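PDB 6Z34: CymD from Pseudomonas putida, which probably carries monoaromatic hydrocarbons such as toluene across the outer membrane, as a channel of the FadL family. Local coordinates for residues Q28-M40 against S142-S156. Residues are numbered along the deposited sequence; the frame is centred on the assembly and turned at random.
Sequences QGMMLNPATLTQM and SAAYQVNEKLSVGAS
Ser156 OG donates to Met30 O over 2.9 Å, meeting a lone pair in the carbonyl plane, and so ties segment 28-40 to the paired strands 142-146 and 151-156; Arg223 adds a weak bond to the same oxygen. Toward the turn between the strands, Thr38 OG1 and Ser152 OG pair at 2.7 Å. Thr38 chi1 of 62° sends OG1 to this serine while CG2 leans over Ala144 CB, 3.8 Å away. An alanine in place of Ser156 would probably cost Met30 O its hydrogen bond from the strand, the weak Arg223 bond being a poor substitute, and take a polar neighbour from Ser142 OG.

Close packing accompanies these bonds. Pro34 points at the strands, its CG 3.6 Å from Ala155 N and its CB 3.5 Å from Ser142 OG. With no side chain at Gly154, the backbone at Pro34 and Ala35 lies directly on the strand, Ala35 CA 4.0 Å from Gly154 CA. Met30 CG presses tightly on Ser142 CB, and Ala35 CB rests on Ser152 O. Asn33 OD1 accepts from Ala35 N in an Asx turn heading the 3-10 segment 34-39. Ser142, Ala144, Ser152, Gly154 and Ser156 thus form a small-residue wall against the N-terminal plug, whose lodging inside the beta-barrel is characteristic of FadL channels.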
ATOM      1  N   GLN A  28      -5.070  -9.530 -10.181  1.00 50.07           N
ATOM      2  CA  GLN A  28      -4.372  -8.444  -9.501  1.00 47.45           C
ATOM      3  C   GLN A  28      -3.789  -7.419 -10.465  1.00 48.83           C
ATOM      4  O   GLN A  28      -3.413  -6.327 -10.017  1.00 43.34           O
ATOM      5  CB  GLN A  28      -3.281  -9.023  -8.607  1.00 40.28           C
ATOM      6  CG  GLN A  28      -3.851  -9.805  -7.435  1.00 41.21           C
ATOM      7  CD  GLN A  28      -4.147 -11.244  -7.787  1.00 56.98           C
ATOM      8  OE1 GLN A  28      -4.221 -11.609  -8.971  1.00 60.18           O
ATOM      9  NE2 GLN A  28      -4.324 -12.075  -6.769  1.00 54.28           N
ATOM     10  N   GLY A  29      -3.745  -7.716 -11.776  1.00 43.67           N
ATOM     11  CA  GLY A  29      -3.307  -6.716 -12.735  1.00 43.01           C
ATOM     12  C   GLY A  29      -4.106  -5.431 -12.642  1.00 48.92           C
ATOM     13  O   GLY A  29      -3.594  -4.352 -12.945  1.00 48.78           O
ATOM     14  N   MET A  30      -5.369  -5.525 -12.229  1.00 44.65           N
ATOM     15  CA  MET A  30      -6.196  -4.379 -11.860  1.00 52.03           C
ATOM     16  C   MET A  30      -5.426  -3.343 -11.036  1.00 52.68           C
ATOM     17  O   MET A  30      -5.657  -2.130 -11.153  1.00 44.49           O
ATOM     18  CB  MET A  30      -7.411  -4.861 -11.045  1.00 55.63           C
ATOM     19  CG  MET A  30      -8.653  -5.064 -11.851  1.00 64.87           C
ATOM     20  SD  MET A  30     -10.124  -5.598 -10.953  1.00 56.43           S
ATOM     21  CE  MET A  30      -9.525  -6.972 -10.000  1.00 45.72           C
ATOM     22  N   MET A  31      -4.536  -3.818 -10.168  1.00 46.52           N
ATOM     23  CA  MET A  31      -3.827  -2.944  -9.245  1.00 57.84           C
ATOM     24  C   MET A  31      -2.369  -2.774  -9.616  1.00 53.01           C
ATOM     25  O   MET A  31      -1.617  -2.192  -8.837  1.00 48.86           O
ATOM     26  CB  MET A  31      -3.925  -3.475  -7.816  1.00 64.47           C
ATOM     27  CG  MET A  31      -5.328  -3.413  -7.219  1.00 72.86           C
ATOM     28  SD  MET A  31      -5.959  -1.728  -7.008  1.00 71.76           S
ATOM     29  CE  MET A  31      -4.563  -0.936  -6.260  1.00 60.65           C
ATOM     30  N   LEU A  32      -1.937  -3.293 -10.767  1.00 40.10           N
ATOM     31  CA  LEU A  32      -0.557  -3.075 -11.189  1.00 46.66           C
ATOM     32  C   LEU A  32      -0.586  -2.495 -12.590  1.00 48.14           C
ATOM     33  O   LEU A  32      -0.688  -1.270 -12.767  1.00 47.62           O
ATOM     34  CB  LEU A  32       0.267  -4.359 -11.133  1.00 43.35           C
ATOM     35  CG  LEU A  32       1.759  -4.053 -10.918  1.00 58.28           C
ATOM     36  CD1 LEU A  32       2.401  -5.131 -10.060  1.00 52.21           C
ATOM     37  CD2 LEU A  32       2.537  -3.861 -12.216  1.00 65.41           C
ATOM     38  N   ASN A  33      -0.531  -3.359 -13.597  1.00 45.82           N
ATOM     39  CA  ASN A  33      -0.723  -2.911 -14.973  1.00 45.38           C
ATOM     40  C   ASN A  33      -1.979  -3.592 -15.492  1.00 47.57           C
ATOM     41  O   ASN A  33      -1.954  -4.786 -15.847  1.00 43.54           O
ATOM     42  CB  ASN A  33       0.489  -3.205 -15.857  1.00 40.19           C
ATOM     43  CG  ASN A  33       0.308  -2.691 -17.299  1.00 53.61           C
ATOM     44  OD1 ASN A  33      -0.674  -1.989 -17.621  1.00 47.63           O
ATOM     45  ND2 ASN A  33       1.258  -3.034 -18.171  1.00 53.32           N
ATOM     46  N   PRO A  34      -3.106  -2.884 -15.521  1.00 48.16           N
ATOM     47  CA  PRO A  34      -4.350  -3.506 -15.990  1.00 40.40           C
ATOM     48  C   PRO A  34      -4.294  -3.972 -17.437  1.00 41.23           C
ATOM     49  O   PRO A  34      -5.125  -4.799 -17.828  1.00 42.92           O
ATOM     50  CB  PRO A  34      -5.398  -2.399 -15.787  1.00 45.21           C
ATOM     51  CG  PRO A  34      -4.632  -1.151 -15.470  1.00 49.93           C
ATOM     52  CD  PRO A  34      -3.318  -1.556 -14.924  1.00 50.33           C
ATOM     53  N   ALA A  35      -3.330  -3.511 -18.242  1.00 44.58           N
ATOM     54  CA  ALA A  35      -3.217  -4.042 -19.599  1.00 41.30           C
ATOM     55  C   ALA A  35      -2.951  -5.539 -19.582  1.00 44.62           C
ATOM     56  O   ALA A  35      -3.304  -6.235 -20.544  1.00 46.48           O
ATOM     57  CB  ALA A  35      -2.115  -3.321 -20.382  1.00 43.55           C
ATOM     58  N   THR A  36      -2.380  -6.070 -18.485  1.00 43.03           N
ATOM     59  CA  THR A  36      -2.066  -7.501 -18.473  1.00 45.22           C
ATOM     60  C   THR A  36      -3.310  -8.373 -18.361  1.00 53.97           C
ATOM     61  O   THR A  36      -3.212  -9.587 -18.565  1.00 53.04           O
ATOM     62  CB  THR A  36      -1.106  -7.869 -17.340  1.00 42.07           C
ATOM     63  OG1 THR A  36      -1.667  -7.493 -16.082  1.00 43.74           O
ATOM     64  CG2 THR A  36       0.310  -7.214 -17.555  1.00 42.10           C
ATOM     65  N   LEU A  37      -4.465  -7.788 -18.027  1.00 52.75           N
ATOM     66  CA  LEU A  37      -5.693  -8.565 -17.935  1.00 48.30           C
ATOM     67  C   LEU A  37      -6.103  -9.172 -19.265  1.00 48.47           C
ATOM     68  O   LEU A  37      -6.785 -10.199 -19.266  1.00 52.11           O
ATOM     69  CB  LEU A  37      -6.823  -7.695 -17.407  1.00 45.89           C
ATOM     70  CG  LEU A  37      -6.560  -7.109 -16.031  1.00 49.37           C
ATOM     71  CD1 LEU A  37      -7.615  -6.060 -15.739  1.00 46.15           C
ATOM     72  CD2 LEU A  37      -6.543  -8.242 -15.007  1.00 42.28           C
ATOM     73  N   THR A  38      -5.694  -8.588 -20.397  1.00 49.92           N
ATOM     74  CA  THR A  38      -5.967  -9.244 -21.678  1.00 52.81           C
ATOM     75  C   THR A  38      -5.247 -10.583 -21.820  1.00 50.89           C
ATOM     76  O   THR A  38      -5.612 -11.359 -22.708  1.00 53.61           O
ATOM     77  CB  THR A  38      -5.623  -8.328 -22.871  1.00 49.87           C
ATOM     78  OG1 THR A  38      -4.225  -7.995 -22.882  1.00 56.32           O
ATOM     79  CG2 THR A  38      -6.442  -7.069 -22.814  1.00 52.99           C
ATOM     80  N   GLN A  39      -4.269 -10.884 -20.956  1.00 51.46           N
ATOM     81  CA  GLN A  39      -3.599 -12.189 -20.944  1.00 44.60           C
ATOM     82  C   GLN A  39      -4.472 -13.290 -20.336  1.00 50.42           C
ATOM     83  O   GLN A  39      -4.214 -14.473 -20.578  1.00 46.56           O
ATOM     84  CB  GLN A  39      -2.287 -12.102 -20.152  1.00 44.58           C
ATOM     85  CG  GLN A  39      -1.007 -12.040 -20.960  1.00 70.15           C
ATOM     86  CD  GLN A  39      -0.819 -10.714 -21.648  1.00 81.18           C
ATOM     87  OE1 GLN A  39      -0.408  -9.732 -21.022  1.00 81.00           O
ATOM     88  NE2 GLN A  39      -1.105 -10.674 -22.950  1.00 85.48           N
ATOM     89  N   MET A  40      -5.482 -12.941 -19.538  1.00 44.14           N
ATOM     90  CA  MET A  40      -6.317 -13.972 -18.929  1.00 49.22           C
ATOM     91  C   MET A  40      -7.242 -14.605 -19.959  1.00 50.11           C
ATOM     92  O   MET A  40      -7.642 -13.966 -20.931  1.00 49.86           O
ATOM     93  CB  MET A  40      -7.160 -13.391 -17.791  1.00 44.02           C
ATOM     94  CG  MET A  40      -6.316 -12.731 -16.696  1.00 49.46           C
ATOM     95  SD  MET A  40      -7.346 -11.939 -15.454  1.00 55.34           S
ATOM     96  CE  MET A  40      -7.833 -13.380 -14.504  1.00 60.63           C
ATOM     97  N   SER A 142     -11.966  -1.384 -13.528  1.00 49.63           N
ATOM     98  CA  SER A 142     -10.856  -1.615 -14.435  1.00 46.99           C
ATOM     99  C   SER A 142     -11.366  -2.167 -15.752  1.00 50.74           C
ATOM    100  O   SER A 142     -12.372  -2.885 -15.803  1.00 45.23           O
ATOM    101  CB  SER A 142      -9.844  -2.579 -13.837  1.00 50.86           C
ATOM    102  OG  SER A 142      -8.619  -2.535 -14.544  1.00 62.54           O
ATOM    103  N   ALA A 143     -10.652  -1.817 -16.819  1.00 47.08           N
ATOM    104  CA  ALA A 143     -10.980  -2.287 -18.154  1.00 48.01           C
ATOM    105  C   ALA A 143      -9.690  -2.412 -18.943  1.00 47.28           C
ATOM    106  O   ALA A 143      -8.717  -1.702 -18.676  1.00 50.18           O
ATOM    107  CB  ALA A 143     -11.951  -1.333 -18.863  1.00 36.51           C
ATOM    108  N   ALA A 144      -9.685  -3.317 -19.926  1.00 42.92           N
ATOM    109  CA  ALA A 144      -8.516  -3.490 -20.766  1.00 44.57           C
ATOM    110  C   ALA A 144      -8.972  -3.909 -22.160  1.00 50.28           C
ATOM    111  O   ALA A 144     -10.076  -4.431 -22.350  1.00 47.09           O
ATOM    112  CB  ALA A 144      -7.540  -4.509 -20.166  1.00 48.42           C
ATOM    113  N   TYR A 145      -8.113  -3.652 -23.143  1.00 50.95           N
ATOM    114  CA  TYR A 145      -8.496  -3.820 -24.535  1.00 53.93           C
ATOM    115  C   TYR A 145      -7.272  -4.218 -25.339  1.00 65.04           C
ATOM    116  O   TYR A 145      -6.205  -3.610 -25.184  1.00 57.11           O
ATOM    117  CB  TYR A 145      -9.116  -2.529 -25.091  1.00 48.98           C
ATOM    118  CG  TYR A 145      -9.546  -2.614 -26.545  1.00 55.24           C
ATOM    119  CD1 TYR A 145     -10.676  -3.343 -26.919  1.00 57.60           C
ATOM    120  CD2 TYR A 145      -8.826  -1.961 -27.548  1.00 60.34           C
ATOM    121  CE1 TYR A 145     -11.075  -3.414 -28.252  1.00 54.17           C
ATOM    122  CE2 TYR A 145      -9.211  -2.029 -28.890  1.00 49.79           C
ATOM    123  CZ  TYR A 145     -10.335  -2.766 -29.235  1.00 55.92           C
ATOM    124  OH  TYR A 145     -10.742  -2.839 -30.553  1.00 58.95           O
ATOM    125  N   GLN A 146      -7.435  -5.246 -26.181  1.00 56.91           N
ATOM    126  CA  GLN A 146      -6.414  -5.642 -27.153  1.00 56.42           C
ATOM    127  C   GLN A 146      -6.594  -4.782 -28.390  1.00 56.63           C
ATOM    128  O   GLN A 146      -7.513  -5.006 -29.182  1.00 53.06           O
ATOM    129  CB  GLN A 146      -6.530  -7.114 -27.526  1.00 62.96           C
ATOM    130  CG  GLN A 146      -5.897  -8.083 -26.560  1.00 79.34           C
ATOM    131  CD  GLN A 146      -6.209  -9.518 -26.928  1.00 89.38           C
ATOM    132  OE1 GLN A 146      -7.273  -9.806 -27.470  1.00 90.74           O
ATOM    133  NE2 GLN A 146      -5.282 -10.426 -26.643  1.00 97.95           N
ATOM    134  N   VAL A 147      -5.721  -3.790 -28.558  1.00 53.79           N
ATOM    135  CA  VAL A 147      -5.763  -2.982 -29.769  1.00 53.82           C
ATOM    136  C   VAL A 147      -5.460  -3.845 -30.987  1.00 57.64           C
ATOM    137  O   VAL A 147      -6.173  -3.796 -31.999  1.00 57.15           O
ATOM    138  CB  VAL A 147      -4.792  -1.800 -29.655  1.00 59.13           C
ATOM    139  CG1 VAL A 147      -4.743  -1.063 -30.971  1.00 57.53           C
ATOM    140  CG2 VAL A 147      -5.209  -0.866 -28.470  1.00 56.73           C
ATOM    141  N   ASN A 148      -4.435  -4.680 -30.894  1.00 52.34           N
ATOM    142  CA  ASN A 148      -4.121  -5.629 -31.952  1.00 60.49           C
ATOM    143  C   ASN A 148      -3.373  -6.789 -31.308  1.00 66.11           C
ATOM    144  O   ASN A 148      -3.349  -6.912 -30.077  1.00 57.26           O
ATOM    145  CB  ASN A 148      -3.296  -4.962 -33.064  1.00 59.78           C
ATOM    146  CG  ASN A 148      -2.051  -4.289 -32.524  1.00 65.66           C
ATOM    147  OD1 ASN A 148      -1.225  -4.926 -31.872  1.00 70.48           O
ATOM    148  ND2 ASN A 148      -1.926  -2.988 -32.768  1.00 63.05           N
ATOM    149  N   GLU A 149      -2.726  -7.604 -32.141  1.00 63.21           N
ATOM    150  CA  GLU A 149      -2.015  -8.778 -31.657  1.00 71.71           C
ATOM    151  C   GLU A 149      -0.771  -8.420 -30.845  1.00 65.44           C
ATOM    152  O   GLU A 149      -0.268  -9.267 -30.100  1.00 68.05           O
ATOM    153  CB  GLU A 149      -1.638  -9.679 -32.839  1.00 72.65           C
ATOM    154  CG  GLU A 149      -0.856  -8.978 -33.967  1.00 95.77           C
ATOM    155  CD  GLU A 149      -1.734  -8.113 -34.871  1.00109.79           C
ATOM    156  OE1 GLU A 149      -2.972  -8.291 -34.865  1.00109.83           O
ATOM    157  OE2 GLU A 149      -1.177  -7.250 -35.586  1.00115.22           O
ATOM    158  N   LYS A 150      -0.260  -7.200 -30.964  1.00 62.28           N
ATOM    159  CA  LYS A 150       0.908  -6.803 -30.186  1.00 65.40           C
ATOM    160  C   LYS A 150       0.601  -5.842 -29.039  1.00 67.31           C
ATOM    161  O   LYS A 150       1.238  -5.936 -27.987  1.00 64.69           O
ATOM    162  CB  LYS A 150       1.957  -6.166 -31.102  1.00 62.71           C
ATOM    163  CG  LYS A 150       2.510  -7.094 -32.156  1.00 66.11           C
ATOM    164  CD  LYS A 150       3.629  -6.406 -32.915  1.00 81.42           C
ATOM    165  CE  LYS A 150       4.277  -7.340 -33.928  1.00 90.14           C
ATOM    166  NZ  LYS A 150       4.437  -8.698 -33.341  1.00 96.63           N
ATOM    167  N   LEU A 151      -0.360  -4.935 -29.208  1.00 50.81           N
ATOM    168  CA  LEU A 151      -0.597  -3.840 -28.278  1.00 43.57           C
ATOM    169  C   LEU A 151      -1.847  -4.088 -27.434  1.00 51.28           C
ATOM    170  O   LEU A 151      -2.928  -4.343 -27.975  1.00 50.38           O
ATOM    171  CB  LEU A 151      -0.735  -2.514 -29.034  1.00 48.41           C
ATOM    172  CG  LEU A 151      -1.091  -1.371 -28.073  1.00 59.12           C
ATOM    173  CD1 LEU A 151       0.076  -1.062 -27.134  1.00 48.30           C
ATOM    174  CD2 LEU A 151      -1.505  -0.128 -28.824  1.00 64.60           C
ATOM    175  N   SER A 152      -1.689  -4.005 -26.108  1.00 55.73           N
ATOM    176  CA  SER A 152      -2.788  -4.027 -25.149  1.00 42.73           C
ATOM    177  C   SER A 152      -2.721  -2.770 -24.296  1.00 50.04           C
ATOM    178  O   SER A 152      -1.636  -2.375 -23.850  1.00 51.79           O
ATOM    179  CB  SER A 152      -2.718  -5.251 -24.238  1.00 49.96           C
ATOM    180  OG  SER A 152      -3.369  -6.357 -24.828  1.00 63.04           O
ATOM    181  N   VAL A 153      -3.875  -2.151 -24.062  1.00 45.58           N
ATOM    182  CA  VAL A 153      -3.995  -1.010 -23.168  1.00 44.68           C
ATOM    183  C   VAL A 153      -4.980  -1.340 -22.046  1.00 50.97           C
ATOM    184  O   VAL A 153      -5.866  -2.187 -22.192  1.00 52.04           O
ATOM    185  CB  VAL A 153      -4.447   0.256 -23.912  1.00 51.24           C
ATOM    186  CG1 VAL A 153      -3.403   0.688 -24.954  1.00 48.19           C
ATOM    187  CG2 VAL A 153      -5.824   0.036 -24.533  1.00 48.73           C
ATOM    188  N   GLY A 154      -4.825  -0.635 -20.920  1.00 55.19           N
ATOM    189  CA  GLY A 154      -5.674  -0.858 -19.763  1.00 46.00           C
ATOM    190  C   GLY A 154      -5.612   0.289 -18.776  1.00 56.63           C
ATOM    191  O   GLY A 154      -4.612   1.016 -18.677  1.00 52.92           O
ATOM    192  N   ALA A 155      -6.694   0.420 -18.012  1.00 50.81           N
ATOM    193  CA  ALA A 155      -6.806   1.494 -17.046  1.00 47.97           C
ATOM    194  C   ALA A 155      -7.662   1.016 -15.891  1.00 55.80           C
ATOM    195  O   ALA A 155      -8.450   0.067 -16.033  1.00 47.87           O
ATOM    196  CB  ALA A 155      -7.416   2.760 -17.652  1.00 37.37           C
ATOM    197  N   SER A 156      -7.459   1.659 -14.733  1.00 44.93           N
ATOM    198  CA  SER A 156      -8.312   1.480 -13.572  1.00 36.59           C
ATOM    199  C   SER A 156      -8.609   2.847 -12.980  1.00 46.55           C
ATOM    200  O   SER A 156      -7.796   3.772 -13.078  1.00 43.55           O
ATOM    201  CB  SER A 156      -7.657   0.625 -12.499  1.00 41.49           C
ATOM    202  OG  SER A 156      -7.297  -0.629 -13.012  1.00 46.31           O
TER